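Local coordinates for protein N-isopropylammelide isopropylaminohydrolase (Burkholderia multivorans ATCC 17616, PDB 6NBO) that belongs to the amidohydrolase family and holds zinc ions in a site built on a TIM-barrel domain, at residues V127-D132 / D171-D176; G362-V367 / V389-I394; H244-S249 / L272-V277; G64-D69 / D304-T309; H218-G223 / H250-G255. All blocks are in the same frame, centred on the assembly; numbering follows the deposited sequence.

Contact 1: V127-D132 / D171-D176; sequences VDVDTD and DALLAD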
# COMPACT_ATOMS: atom_id res chain seq x y z
N VAL A 127 -7.80 6.08 6.02
CA VAL A 127 -8.62 6.04 7.22
C VAL A 127 -9.75 7.03 7.03
O VAL A 127 -9.50 8.18 6.64
CB VAL A 127 -7.82 6.37 8.50
CG1 VAL A 127 -8.75 6.37 9.71
CG2 VAL A 127 -6.67 5.38 8.69
N ASP A 128 -10.98 6.61 7.29
CA ASP A 128 -12.12 7.50 7.04
C ASP A 128 -12.07 8.67 8.01
O ASP A 128 -11.92 8.48 9.22
CB ASP A 128 -13.43 6.74 7.20
CG ASP A 128 -13.65 5.70 6.11
OD1 ASP A 128 -12.85 5.64 5.16
OD2 ASP A 128 -14.63 4.95 6.21
N VAL A 129 -12.17 9.88 7.48
CA VAL A 129 -12.22 11.10 8.28
C VAL A 129 -13.42 11.89 7.76
O VAL A 129 -13.43 12.31 6.61
CB VAL A 129 -10.93 11.93 8.18
CG1 VAL A 129 -11.08 13.29 8.88
CG2 VAL A 129 -9.75 11.16 8.75
N ASP A 130 -14.45 12.04 8.60
CA ASP A 130 -15.70 12.63 8.13
C ASP A 130 -16.46 13.18 9.34
O ASP A 130 -16.10 12.92 10.48
CB ASP A 130 -16.55 11.61 7.38
CG ASP A 130 -16.80 10.35 8.21
OD1 ASP A 130 -17.29 10.47 9.36
OD2 ASP A 130 -16.52 9.23 7.71
N THR A 131 -17.55 13.90 9.06
CA THR A 131 -18.33 14.51 10.13
C THR A 131 -19.35 13.57 10.76
O THR A 131 -20.14 14.01 11.60
CB THR A 131 -19.02 15.78 9.63
OG1 THR A 131 -19.82 15.48 8.48
CG2 THR A 131 -17.96 16.82 9.25
N ASP A 132 -19.36 12.29 10.38
CA ASP A 132 -20.11 11.31 11.17
C ASP A 132 -19.33 10.90 12.40
O ASP A 132 -19.89 10.77 13.49
CB ASP A 132 -20.44 10.06 10.35
CG ASP A 132 -21.31 10.35 9.15
OD1 ASP A 132 -22.16 11.27 9.22
OD2 ASP A 132 -21.15 9.65 8.15
N ASP A 171 -13.61 20.13 5.54
CA ASP A 171 -12.32 20.74 5.23
C ASP A 171 -11.49 20.96 6.50
O ASP A 171 -10.30 20.62 6.54
CB ASP A 171 -12.53 22.05 4.48
CG ASP A 171 -13.59 22.96 5.12
OD1 ASP A 171 -14.13 22.64 6.21
OD2 ASP A 171 -13.87 24.01 4.52
N ALA A 172 -12.10 21.54 7.54
CA ALA A 172 -11.36 21.78 8.78
C ALA A 172 -11.01 20.48 9.49
O ALA A 172 -9.96 20.38 10.14
CB ALA A 172 -12.18 22.69 9.70
N LEU A 173 -11.87 19.47 9.37
CA LEU A 173 -11.60 18.19 9.99
C LEU A 173 -10.38 17.53 9.36
O LEU A 173 -9.55 16.94 10.05
CB LEU A 173 -12.83 17.30 9.87
CG LEU A 173 -12.84 16.03 10.70
CD1 LEU A 173 -12.79 16.37 12.20
CD2 LEU A 173 -14.11 15.29 10.35
N LEU A 174 -10.28 17.60 8.03
CA LEU A 174 -9.13 17.04 7.33
C LEU A 174 -7.84 17.74 7.74
O LEU A 174 -6.80 17.10 7.88
CB LEU A 174 -9.34 17.15 5.82
CG LEU A 174 -10.43 16.23 5.24
CD1 LEU A 174 -10.74 16.56 3.76
CD2 LEU A 174 -10.02 14.77 5.38
N ALA A 175 -7.90 19.07 7.90
CA ALA A 175 -6.74 19.78 8.43
C ALA A 175 -6.38 19.28 9.82
O ALA A 175 -5.21 19.06 10.13
CB ALA A 175 -7.02 21.29 8.45
N ASP A 176 -7.39 19.12 10.68
CA ASP A 176 -7.15 18.57 12.02
C ASP A 176 -6.53 17.18 11.93
O ASP A 176 -5.69 16.82 12.76
CB ASP A 176 -8.46 18.49 12.81
CG ASP A 176 -8.99 19.85 13.16
OD1 ASP A 176 -8.26 20.85 12.99
OD2 ASP A 176 -10.15 19.92 13.62

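Contact 2: G362-V367 / V389-I394; sequences GARADV and VSSGKI. With EDO (1,2-ethanediol), chain L.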
# COMPACT_ATOMS: atom_id res chain seq x y z
N GLY A 362 22.76 -0.97 4.31
CA GLY A 362 22.19 0.33 4.60
C GLY A 362 20.68 0.35 4.61
O GLY A 362 20.08 1.25 5.21
N ALA A 363 20.04 -0.63 3.97
CA ALA A 363 18.59 -0.71 3.99
C ALA A 363 18.11 -1.14 5.36
O ALA A 363 18.84 -1.79 6.13
CB ALA A 363 18.09 -1.69 2.93
N ARG A 364 16.87 -0.77 5.68
CA ARG A 364 16.22 -1.32 6.86
C ARG A 364 16.15 -2.83 6.74
O ARG A 364 15.80 -3.37 5.69
CB ARG A 364 14.80 -0.74 7.02
CG ARG A 364 14.12 -1.17 8.33
CD ARG A 364 12.68 -0.63 8.43
NE ARG A 364 12.66 0.83 8.37
CZ ARG A 364 11.60 1.56 8.04
NH1 ARG A 364 10.44 0.97 7.76
NH2 ARG A 364 11.69 2.88 7.99
N ALA A 365 16.50 -3.52 7.83
CA ALA A 365 16.63 -4.97 7.82
C ALA A 365 15.25 -5.63 7.93
O ALA A 365 14.89 -6.22 8.96
CB ALA A 365 17.56 -5.42 8.93
N ASP A 366 14.48 -5.52 6.85
CA ASP A 366 13.23 -6.27 6.67
C ASP A 366 13.51 -7.40 5.69
O ASP A 366 13.85 -7.16 4.53
CB ASP A 366 12.11 -5.37 6.13
CG ASP A 366 11.73 -4.23 7.08
OD1 ASP A 366 12.26 -4.17 8.21
OD2 ASP A 366 10.89 -3.39 6.69
N VAL A 367 13.38 -8.64 6.16
CA VAL A 367 13.75 -9.80 5.36
C VAL A 367 12.68 -10.87 5.54
O VAL A 367 12.27 -11.17 6.66
CB VAL A 367 15.13 -10.37 5.74
CG1 VAL A 367 15.49 -11.52 4.81
CG2 VAL A 367 16.21 -9.29 5.68
N VAL A 389 11.76 -10.99 9.38
CA VAL A 389 12.59 -10.09 10.17
C VAL A 389 12.12 -8.68 9.87
O VAL A 389 11.94 -8.31 8.70
CB VAL A 389 14.08 -10.25 9.83
CG1 VAL A 389 14.91 -9.27 10.65
CG2 VAL A 389 14.51 -11.69 10.05
N SER A 390 11.92 -7.88 10.91
CA SER A 390 11.47 -6.52 10.71
C SER A 390 12.33 -5.60 11.56
O SER A 390 12.45 -5.82 12.77
CB SER A 390 9.99 -6.36 11.07
OG SER A 390 9.58 -5.03 10.88
N SER A 391 12.94 -4.60 10.92
CA SER A 391 13.87 -3.70 11.58
C SER A 391 14.93 -4.49 12.36
O SER A 391 15.30 -4.13 13.48
CB SER A 391 13.15 -2.71 12.50
OG SER A 391 12.49 -1.73 11.72
N GLY A 392 15.40 -5.57 11.75
CA GLY A 392 16.47 -6.36 12.33
C GLY A 392 16.06 -7.33 13.42
O GLY A 392 16.92 -8.01 13.98
N LYS A 393 14.77 -7.43 13.73
CA LYS A 393 14.28 -8.31 14.78
C LYS A 393 13.42 -9.40 14.17
O LYS A 393 12.59 -9.13 13.31
CB LYS A 393 13.47 -7.53 15.82
CG LYS A 393 14.29 -6.48 16.55
CD LYS A 393 13.48 -5.85 17.66
CE LYS A 393 14.27 -4.76 18.36
NZ LYS A 393 14.50 -3.59 17.47
N ILE A 394 13.61 -10.64 14.64
CA ILE A 394 12.76 -11.74 14.20
C ILE A 394 11.38 -11.55 14.80
O ILE A 394 11.22 -11.53 16.03
CB ILE A 394 13.37 -13.08 14.61
CG1 ILE A 394 14.68 -13.33 13.86
CG2 ILE A 394 12.38 -14.19 14.36
CD1 ILE A 394 15.50 -14.48 14.39
C1 EDO L . 14.62 4.18 8.57
O1 EDO L . 14.40 4.86 7.33
C2 EDO L . 15.23 2.81 8.31
O2 EDO L . 15.22 2.04 9.52

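Contact 3: H244-S249 / L272-V277; sequences HKVTIS and LGVAVV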
# COMPACT_ATOMS: atom_id res chain seq x y z
N HIS A 244 6.47 14.24 -7.04
CA HIS A 244 6.56 13.00 -6.27
C HIS A 244 5.79 13.08 -4.95
O HIS A 244 6.17 12.44 -3.97
CB HIS A 244 8.03 12.61 -6.01
CG HIS A 244 8.83 12.31 -7.24
ND1 HIS A 244 9.60 13.26 -7.88
CD2 HIS A 244 9.03 11.16 -7.92
CE1 HIS A 244 10.21 12.71 -8.92
NE2 HIS A 244 9.88 11.44 -8.97
N LYS A 245 4.75 13.89 -4.90
CA LYS A 245 3.92 14.00 -3.70
C LYS A 245 2.46 13.65 -3.94
O LYS A 245 1.67 13.72 -3.00
CB LYS A 245 4.02 15.41 -3.11
CG LYS A 245 5.30 15.64 -2.32
CD LYS A 245 5.37 17.05 -1.78
CE LYS A 245 5.36 17.08 -0.26
NZ LYS A 245 5.40 18.49 0.24
N VAL A 246 2.08 13.25 -5.16
CA VAL A 246 0.69 12.92 -5.46
C VAL A 246 0.62 11.49 -5.98
O VAL A 246 1.44 11.07 -6.80
CB VAL A 246 0.09 13.91 -6.48
CG1 VAL A 246 -1.30 13.45 -6.95
CG2 VAL A 246 0.01 15.30 -5.87
N THR A 247 -0.35 10.73 -5.48
CA THR A 247 -0.64 9.37 -5.90
C THR A 247 -2.09 9.33 -6.37
O THR A 247 -2.96 9.96 -5.75
CB THR A 247 -0.41 8.40 -4.72
OG1 THR A 247 0.95 8.49 -4.29
CG2 THR A 247 -0.74 6.95 -5.09
N ILE A 248 -2.34 8.61 -7.46
CA ILE A 248 -3.69 8.36 -7.94
C ILE A 248 -4.03 6.91 -7.66
O ILE A 248 -3.37 6.01 -8.18
CB ILE A 248 -3.83 8.64 -9.45
CG1 ILE A 248 -3.19 9.98 -9.81
CG2 ILE A 248 -5.32 8.58 -9.84
CD1 ILE A 248 -3.88 11.17 -9.20
N SER A 249 -5.08 6.68 -6.86
CA SER A 249 -5.50 5.32 -6.58
C SER A 249 -6.62 4.90 -7.52
O SER A 249 -7.54 5.68 -7.80
CB SER A 249 -5.97 5.18 -5.13
OG SER A 249 -4.85 5.17 -4.23
N LEU A 272 5.82 14.11 -13.44
CA LEU A 272 5.56 14.69 -12.13
C LEU A 272 5.84 13.73 -10.98
O LEU A 272 5.61 14.09 -9.82
CB LEU A 272 4.10 15.17 -12.05
CG LEU A 272 3.84 16.38 -12.95
CD1 LEU A 272 2.35 16.62 -13.13
CD2 LEU A 272 4.50 17.60 -12.33
N GLY A 273 6.34 12.53 -11.26
CA GLY A 273 6.53 11.56 -10.21
C GLY A 273 5.25 11.10 -9.57
O GLY A 273 5.25 10.75 -8.39
N VAL A 274 4.15 11.07 -10.32
CA VAL A 274 2.87 10.59 -9.81
C VAL A 274 2.77 9.09 -10.05
O VAL A 274 2.83 8.63 -11.19
CB VAL A 274 1.70 11.32 -10.48
CG1 VAL A 274 0.38 10.68 -10.07
CG2 VAL A 274 1.74 12.81 -10.14
N ALA A 275 2.62 8.32 -8.97
CA ALA A 275 2.45 6.88 -9.05
C ALA A 275 0.96 6.53 -9.13
O ALA A 275 0.09 7.34 -8.81
CB ALA A 275 3.07 6.19 -7.82
N VAL A 276 0.68 5.30 -9.58
CA VAL A 276 -0.68 4.81 -9.64
C VAL A 276 -0.78 3.57 -8.76
O VAL A 276 0.13 2.73 -8.71
CB VAL A 276 -1.14 4.55 -11.10
CG1 VAL A 276 -0.39 3.38 -11.74
CG2 VAL A 276 -2.66 4.34 -11.15
N VAL A 277 -1.89 3.47 -8.03
CA VAL A 277 -2.20 2.29 -7.23
C VAL A 277 -3.20 1.45 -8.00
O VAL A 277 -4.24 1.95 -8.43
CB VAL A 277 -2.77 2.67 -5.85
CG1 VAL A 277 -3.27 1.42 -5.15
CG2 VAL A 277 -1.74 3.42 -5.03
O HOH W 1 3.50 14.27 -7.67
O HOH W 2 3.00 8.99 -5.92

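Contact 4: G64-D69 / D304-T309; sequences GHTHLD and DGVRDT. With ZN (zinc ion), chain B; ZN (zinc ion), chain M.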
# COMPACT_ATOMS: atom_id res chain seq x y z
N GLY A 64 0.41 -1.12 -0.39
CA GLY A 64 0.35 0.26 -0.84
C GLY A 64 -1.01 0.92 -0.77
O GLY A 64 -1.11 2.13 -1.03
N HIS A 65 -2.07 0.18 -0.44
CA HIS A 65 -3.42 0.75 -0.40
C HIS A 65 -4.35 -0.22 0.31
O HIS A 65 -4.80 -1.20 -0.29
CB HIS A 65 -3.96 1.06 -1.79
CG HIS A 65 -5.30 1.76 -1.82
ND1 HIS A 65 -5.49 2.99 -2.40
CD2 HIS A 65 -6.52 1.36 -1.39
CE1 HIS A 65 -6.76 3.34 -2.32
NE2 HIS A 65 -7.41 2.37 -1.70
N THR A 66 -4.66 0.04 1.57
CA THR A 66 -5.74 -0.69 2.22
C THR A 66 -6.51 0.28 3.09
O THR A 66 -6.27 1.50 3.08
CB THR A 66 -5.19 -1.90 2.99
OG1 THR A 66 -6.29 -2.74 3.38
CG2 THR A 66 -4.40 -1.46 4.24
N HIS A 67 -7.47 -0.26 3.86
CA HIS A 67 -8.38 0.52 4.71
C HIS A 67 -8.43 -0.23 6.04
O HIS A 67 -9.39 -0.96 6.31
CB HIS A 67 -9.77 0.67 4.07
CG HIS A 67 -9.79 1.49 2.81
ND1 HIS A 67 -10.04 2.84 2.81
CD2 HIS A 67 -9.59 1.14 1.52
CE1 HIS A 67 -10.01 3.29 1.56
NE2 HIS A 67 -9.72 2.28 0.76
N LEU A 68 -7.39 -0.04 6.87
CA LEU A 68 -7.28 -0.81 8.11
C LEU A 68 -8.40 -0.49 9.08
O LEU A 68 -8.75 -1.32 9.93
CB LEU A 68 -5.93 -0.56 8.80
CG LEU A 68 -4.62 -1.00 8.15
CD1 LEU A 68 -3.43 -0.56 8.99
CD2 LEU A 68 -4.59 -2.50 7.90
N ASP A 69 -8.95 0.72 9.00
CA ASP A 69 -10.00 1.10 9.94
C ASP A 69 -11.30 0.35 9.67
O ASP A 69 -12.10 0.17 10.59
CB ASP A 69 -10.24 2.62 9.89
CG ASP A 69 -10.66 3.13 8.50
OD1 ASP A 69 -10.14 2.63 7.48
OD2 ASP A 69 -11.51 4.05 8.44
N ASP A 304 -6.84 -2.89 -1.39
CA ASP A 304 -8.04 -2.14 -1.04
C ASP A 304 -8.61 -2.75 0.24
O ASP A 304 -7.84 -3.17 1.11
CB ASP A 304 -9.09 -2.15 -2.17
CG ASP A 304 -9.78 -0.80 -2.32
OD1 ASP A 304 -9.42 0.12 -1.56
OD2 ASP A 304 -10.67 -0.68 -3.18
N GLY A 305 -9.93 -2.83 0.36
CA GLY A 305 -10.52 -3.36 1.59
C GLY A 305 -10.14 -4.81 1.84
O GLY A 305 -9.82 -5.57 0.93
N VAL A 306 -10.18 -5.19 3.12
CA VAL A 306 -9.95 -6.57 3.53
C VAL A 306 -11.09 -6.98 4.45
O VAL A 306 -11.14 -6.55 5.61
CB VAL A 306 -8.60 -6.76 4.23
CG1 VAL A 306 -8.48 -8.19 4.77
CG2 VAL A 306 -7.44 -6.42 3.29
N ARG A 307 -12.00 -7.81 3.94
CA ARG A 307 -13.09 -8.39 4.74
C ARG A 307 -13.85 -7.33 5.53
O ARG A 307 -13.91 -7.35 6.76
CB ARG A 307 -12.56 -9.49 5.66
CG ARG A 307 -11.96 -10.64 4.90
CD ARG A 307 -11.93 -11.94 5.70
NE ARG A 307 -10.98 -12.84 5.08
CZ ARG A 307 -10.47 -13.94 5.63
NH1 ARG A 307 -10.84 -14.31 6.85
NH2 ARG A 307 -9.59 -14.65 4.95
N ASP A 308 -14.42 -6.37 4.81
CA ASP A 308 -15.16 -5.30 5.46
C ASP A 308 -16.60 -5.32 4.95
O ASP A 308 -17.03 -6.36 4.43
CB ASP A 308 -14.46 -3.94 5.25
CG ASP A 308 -14.26 -3.57 3.78
OD1 ASP A 308 -15.09 -3.94 2.93
OD2 ASP A 308 -13.26 -2.88 3.50
N THR A 309 -17.36 -4.24 5.12
CA THR A 309 -18.74 -4.29 4.65
C THR A 309 -18.87 -4.03 3.15
O THR A 309 -19.95 -4.23 2.60
CB THR A 309 -19.64 -3.30 5.41
OG1 THR A 309 -19.33 -1.95 5.01
CG2 THR A 309 -19.46 -3.44 6.92
ZN ZN B . -9.47 2.38 -1.48
ZN ZN M . -11.72 1.46 -3.19
O HOH W 3 -10.93 -3.05 4.97
O HOH W 4 -12.14 2.57 -1.21

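Contact 5: H218-G223 / H250-G255; sequences HLHERG and HAFCLG. With ZN (zinc ion), chain B.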
# COMPACT_ATOMS: atom_id res chain seq x y z
N HIS A 218 -8.42 8.80 -4.43
CA HIS A 218 -9.21 7.76 -5.08
C HIS A 218 -9.85 8.33 -6.34
O HIS A 218 -10.62 9.30 -6.27
CB HIS A 218 -10.32 7.26 -4.15
CG HIS A 218 -9.87 6.32 -3.07
ND1 HIS A 218 -9.04 6.70 -2.05
CD2 HIS A 218 -10.19 5.02 -2.84
CE1 HIS A 218 -8.84 5.68 -1.23
NE2 HIS A 218 -9.53 4.64 -1.69
N LEU A 219 -9.59 7.73 -7.50
CA LEU A 219 -10.22 8.19 -8.74
C LEU A 219 -10.91 6.99 -9.37
O LEU A 219 -10.28 6.21 -10.09
CB LEU A 219 -9.20 8.82 -9.69
CG LEU A 219 -9.87 9.52 -10.88
CD1 LEU A 219 -10.81 10.63 -10.40
CD2 LEU A 219 -8.86 10.06 -11.88
N HIS A 220 -12.21 6.84 -9.08
CA HIS A 220 -13.02 5.78 -9.68
C HIS A 220 -13.68 6.22 -10.98
O HIS A 220 -14.25 5.37 -11.67
CB HIS A 220 -14.15 5.33 -8.76
CG HIS A 220 -13.74 5.07 -7.35
ND1 HIS A 220 -13.86 6.02 -6.35
CD2 HIS A 220 -13.23 3.97 -6.76
CE1 HIS A 220 -13.44 5.51 -5.21
NE2 HIS A 220 -13.05 4.26 -5.43
N GLU A 221 -13.65 7.51 -11.29
CA GLU A 221 -14.45 8.02 -12.39
C GLU A 221 -14.03 7.37 -13.70
O GLU A 221 -12.84 7.20 -13.98
CB GLU A 221 -14.31 9.54 -12.48
CG GLU A 221 -14.84 10.25 -11.24
CD GLU A 221 -14.57 11.74 -11.28
OE1 GLU A 221 -13.85 12.20 -12.20
OE2 GLU A 221 -15.12 12.46 -10.43
N ARG A 222 -15.02 6.99 -14.49
CA ARG A 222 -14.78 6.24 -15.71
C ARG A 222 -14.66 7.18 -16.90
O ARG A 222 -15.21 8.28 -16.90
CB ARG A 222 -15.92 5.25 -15.93
CG ARG A 222 -16.08 4.28 -14.77
CD ARG A 222 -14.97 3.24 -14.80
NE ARG A 222 -14.90 2.63 -16.12
CZ ARG A 222 -15.68 1.64 -16.52
NH1 ARG A 222 -16.58 1.12 -15.69
NH2 ARG A 222 -15.56 1.16 -17.75
N GLY A 223 -13.90 6.73 -17.91
CA GLY A 223 -13.96 7.36 -19.23
C GLY A 223 -13.51 8.81 -19.23
O GLY A 223 -12.55 9.19 -18.56
N HIS A 250 -6.55 3.64 -7.98
CA HIS A 250 -7.51 2.96 -8.84
C HIS A 250 -7.35 3.40 -10.29
O HIS A 250 -6.85 2.63 -11.12
CB HIS A 250 -8.93 3.16 -8.32
CG HIS A 250 -9.11 2.71 -6.90
ND1 HIS A 250 -8.58 1.52 -6.43
CD2 HIS A 250 -9.70 3.31 -5.84
CE1 HIS A 250 -8.87 1.39 -5.15
NE2 HIS A 250 -9.54 2.46 -4.76
N ALA A 251 -7.74 4.63 -10.61
CA ALA A 251 -7.46 5.21 -11.93
C ALA A 251 -8.04 4.36 -13.05
O ALA A 251 -7.42 4.19 -14.10
CB ALA A 251 -5.96 5.43 -12.13
N PHE A 252 -9.26 3.83 -12.83
CA PHE A 252 -9.91 2.97 -13.81
C PHE A 252 -10.00 3.61 -15.19
O PHE A 252 -9.98 2.91 -16.20
CB PHE A 252 -11.32 2.60 -13.34
CG PHE A 252 -11.38 1.97 -11.98
CD1 PHE A 252 -10.39 1.09 -11.57
CD2 PHE A 252 -12.42 2.26 -11.12
CE1 PHE A 252 -10.45 0.51 -10.31
CE2 PHE A 252 -12.49 1.68 -9.87
CZ PHE A 252 -11.51 0.80 -9.46
N CYS A 253 -10.12 4.94 -15.26
CA CYS A 253 -10.30 5.57 -16.56
C CYS A 253 -9.12 5.32 -17.49
O CYS A 253 -9.29 5.38 -18.71
CB CYS A 253 -10.53 7.08 -16.41
SG CYS A 253 -9.13 8.02 -15.75
N LEU A 254 -7.94 5.02 -16.94
CA LEU A 254 -6.78 4.72 -17.76
C LEU A 254 -6.96 3.41 -18.53
O LEU A 254 -6.24 3.18 -19.50
CB LEU A 254 -5.52 4.66 -16.89
CG LEU A 254 -5.06 5.97 -16.23
CD1 LEU A 254 -3.90 5.76 -15.25
CD2 LEU A 254 -4.67 7.00 -17.29
N GLY A 255 -7.90 2.56 -18.12
CA GLY A 255 -8.28 1.42 -18.93
C GLY A 255 -9.39 1.69 -19.92
O GLY A 255 -9.62 0.86 -20.81
ZN ZN B . -9.47 2.38 -1.48
O HOH W 5 -10.51 6.72 -12.95

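Contact 1: V127-D132 / D171-D176
Val129 meets two neighbouring leucines of helix 170-180, and the contact is made entirely of apolar groups and backbone, with no hydrogen bond across it. One methyl of the valine does most of the touching. Val129 CG1 lies 3.7 Å from Leu173 CG and 3.9 Å from Leu174 CD2, so it sits against both. The valine turns this methyl away from its own backbone N (chi1 173°), which places it beside its carbonyl and toward the helix. Leu173 reaches across to the loop. Its CG is also anti to the backbone N (chi1 -168°), and CD2 extends over the backbone of 127-132. There Leu173 CD2 comes to 3.1 Å from Asp130 O, a tight approach for a methyl group. Leu173 CD2 passes Thr131 CG2 more loosely, at 4.3 Å.

In the TIM barrel, strand 120-128 ends just before Val129, and the loop that follows leaves the C-terminal end of the strand. Helix 170-180 follows the next barrel strand, 153-159, so the contact joins the loop after one strand to the helix after its neighbour.

Polar side chains around this apolar patch bond within the loop and to its surroundings. Asp130 directs its CB away from the helix. Asp130 OD1 accepts a hydrogen bond from Ala133 N, and a weak one from Asp132 N. Thr131 OG1 bonds to Arg167, and Asp132 forms salt bridges with Arg167 and Arg94. On the strand side, Val129 also packs on Ala158 of strand 153-159, while Leu174 packs on Val164.

Contact 2: G362-V367 / V389-I394
Val367 and Val389 face each other as an antiparallel, hydrogen-bonded pair. Val389 N donates to Val367 O at 2.8 Å, and Val367 N returns a bond to Val389 O at 2.9 Å. The next backbone bond lies at the turn, where Gly392 N reaches Ala365 O, also at 2.9 Å. Ala365 is the centre of an inverse gamma turn.

One side-chain hydrogen bond crosses the contact. Asp366 OD1 accepts Ser391 N at 2.8 Å, in a bond that is almost straight (176°). The aspartate sets its CG beside its own backbone N (chi1 -63°), and this brings the carboxylate up to the turn. Its other oxygen, OD2, is held by Thr121.

The apolar contacts are modest. The valine pair shares one face of the sheet, with Val367 CB 4.2 Å from Val389 CB. The Ala365 methyl packs on the Gly392 backbone, where Gly392 has positive phi.

Arg364 passes its CD at 3.5 Å from Ser391 OG. Arg364 NE gives a hydrogen bond of 3.1 Å to O2 of a 1,2-ethanediol, probably from the crystallisation liquor. Its NH1 forms a salt bridge with Glu153.

Ser390 to Lys393 form a type I' turn, which closes the beta hairpin of strands 387-390 and 393-397. Val367 and Ile394 touch strand 11-17, consistent with the small beta-sandwich domain that amidohydrolases build from both ends of the chain.

Contact 3: H244-S249 / L272-V277
Leu272 O accepts His244 N at 2.9 Å in a nearly straight bond, where helix 259-272 ends beside the start of the strand it follows. Strand 246-250, this helix and strand 275-278 form a beta-alpha-beta unit of the TIM barrel, with the two strands parallel and adjacent. Leu272 O also takes a hydrogen bond from a water that in turn accepts Val246 N.

Gly273 ends the helix in a Schellman motif, with positive phi. Its CA lies over one face of the His244 ring in one of the two conformers of the histidine, so this CH-pi contact is doubtful for the other. With chi1 at 173°, Val274 swings CG1 to the carbonyl side, and Val274 CG1 comes to 3.6 Å from Ile248 CG1. Ile248 also packs on helix 223-239, so this face of the sheet looks to the outer helices.

A second water accepts Ala275 N, donates to Val246 O and bonds to Thr247 OG1, filling in where no direct bond is made. Ala275 O accepts Ile248 N at 3.1 Å. Past Val276, Val277 N donates to Ile248 O at 2.9 Å.

Val277 shares its face with Thr247 and Ser249. Ser249 OG is hydrogen-bonded to Asp216 and to His65, a zinc ligand. Val277 CG2 lies 3.7 Å from both Thr247 CG2 and Ser249 OG.

Contact 4: G64-D69 / D304-T309
Asp304 N donates to His65 O at 2.9 Å, joining the two backbones beside the zinc site where Thr66 CA and Asp304 CA lie 4.2 Å apart. Thr66 adds a bond from its side chain. Thr66 OG1, anti to the backbone N (chi1 -169°), donates to Asp304 O at 2.8 Å. Asp304 is thus gripped through both its N and its O.

The metal side chains point the same way. His65 and His67, the His-X-His pair at the end of the first barrel strand, bind one zinc through NE2, at 2.1 Å from His65 and 2.3 Å from His67. Asp304 OD1 binds the same zinc at 2.3 Å and lies near the plane of each ring, at its edge. The carboxylate itself is turned 70° from the His65 ring and 49° from the His67 ring. His218 is the fourth ligand. Asp304 OD2 reaches the second zinc at 2.4 Å.

A water links the loop further out, donating to His67 O and Asp308 OD2 and accepting Val306 N.

One carboxylate thus spans two zinc ions, one oxygen to each. Zinc cross-links chain parts far apart in sequence, and the bonds at Asp304 N and O probably help position the carboxylate.

Contact 5: H218-G223 / H250-G255
His218 and His250 bring their rings together obliquely, with planes 65° apart and His218 CD2 3.3 Å from His250 NE2. The His218 carbon lies near the plane of the His250 ring, at its edge. His220 runs alongside His250. Their planes are only 26° apart, but the rings are slid past each other and barely overlap; the closest atoms are His220 NE2 and His250 CD2, at 3.5 Å.

Phe252 packs beside this histidine cluster. Its ring carries His250 CB over one face, 3.6 Å above the plane. Phe252 CE2 lies in the plane of the His220 ring, at the edge, 3.9 Å from His220 CD2.

Beyond the rings, Cys253 CB packs on Glu221 O at 3.4 Å. A water accepts Cys253 N and donates to Leu219 O and Glu221 O, so it links the two segments. Ala251 N adds a weak bond to Leu219 O.

His218 NE2 binds one zinc at 2.3 Å, alongside His65, His67 and Asp304. His250 shares the second zinc site with Asp304, its side chain about 3 Å from the ion. Two adjoining barrel strands each send a histidine to a different metal, and the packing of the rings probably helps fix those ligands.

In the fold
Contact 4 closes the longest loop, from the first barrel strand to the loop after strand 299-301. Contacts 1, 3 and 5 are nested inside it. Contact 2 follows later in the chain. Contacts 3 and 5 interlock: their segments alternate, their centres are 14 Å apart, and strand 246-250 runs from one into the other. Contacts 4 and 5 share a zinc ion, and contact 3 touches contact 4 through Ser249 and His65. Contact 1 meets contact 4 where Asp128 N hydrogen-bonds to Asp69 OD2. Contact 2 stands apart, with its centre 36 Å from that of contact 5. The metal site thus draws on several barrel strands, away from the probable beta-sandwich domain at contact 2.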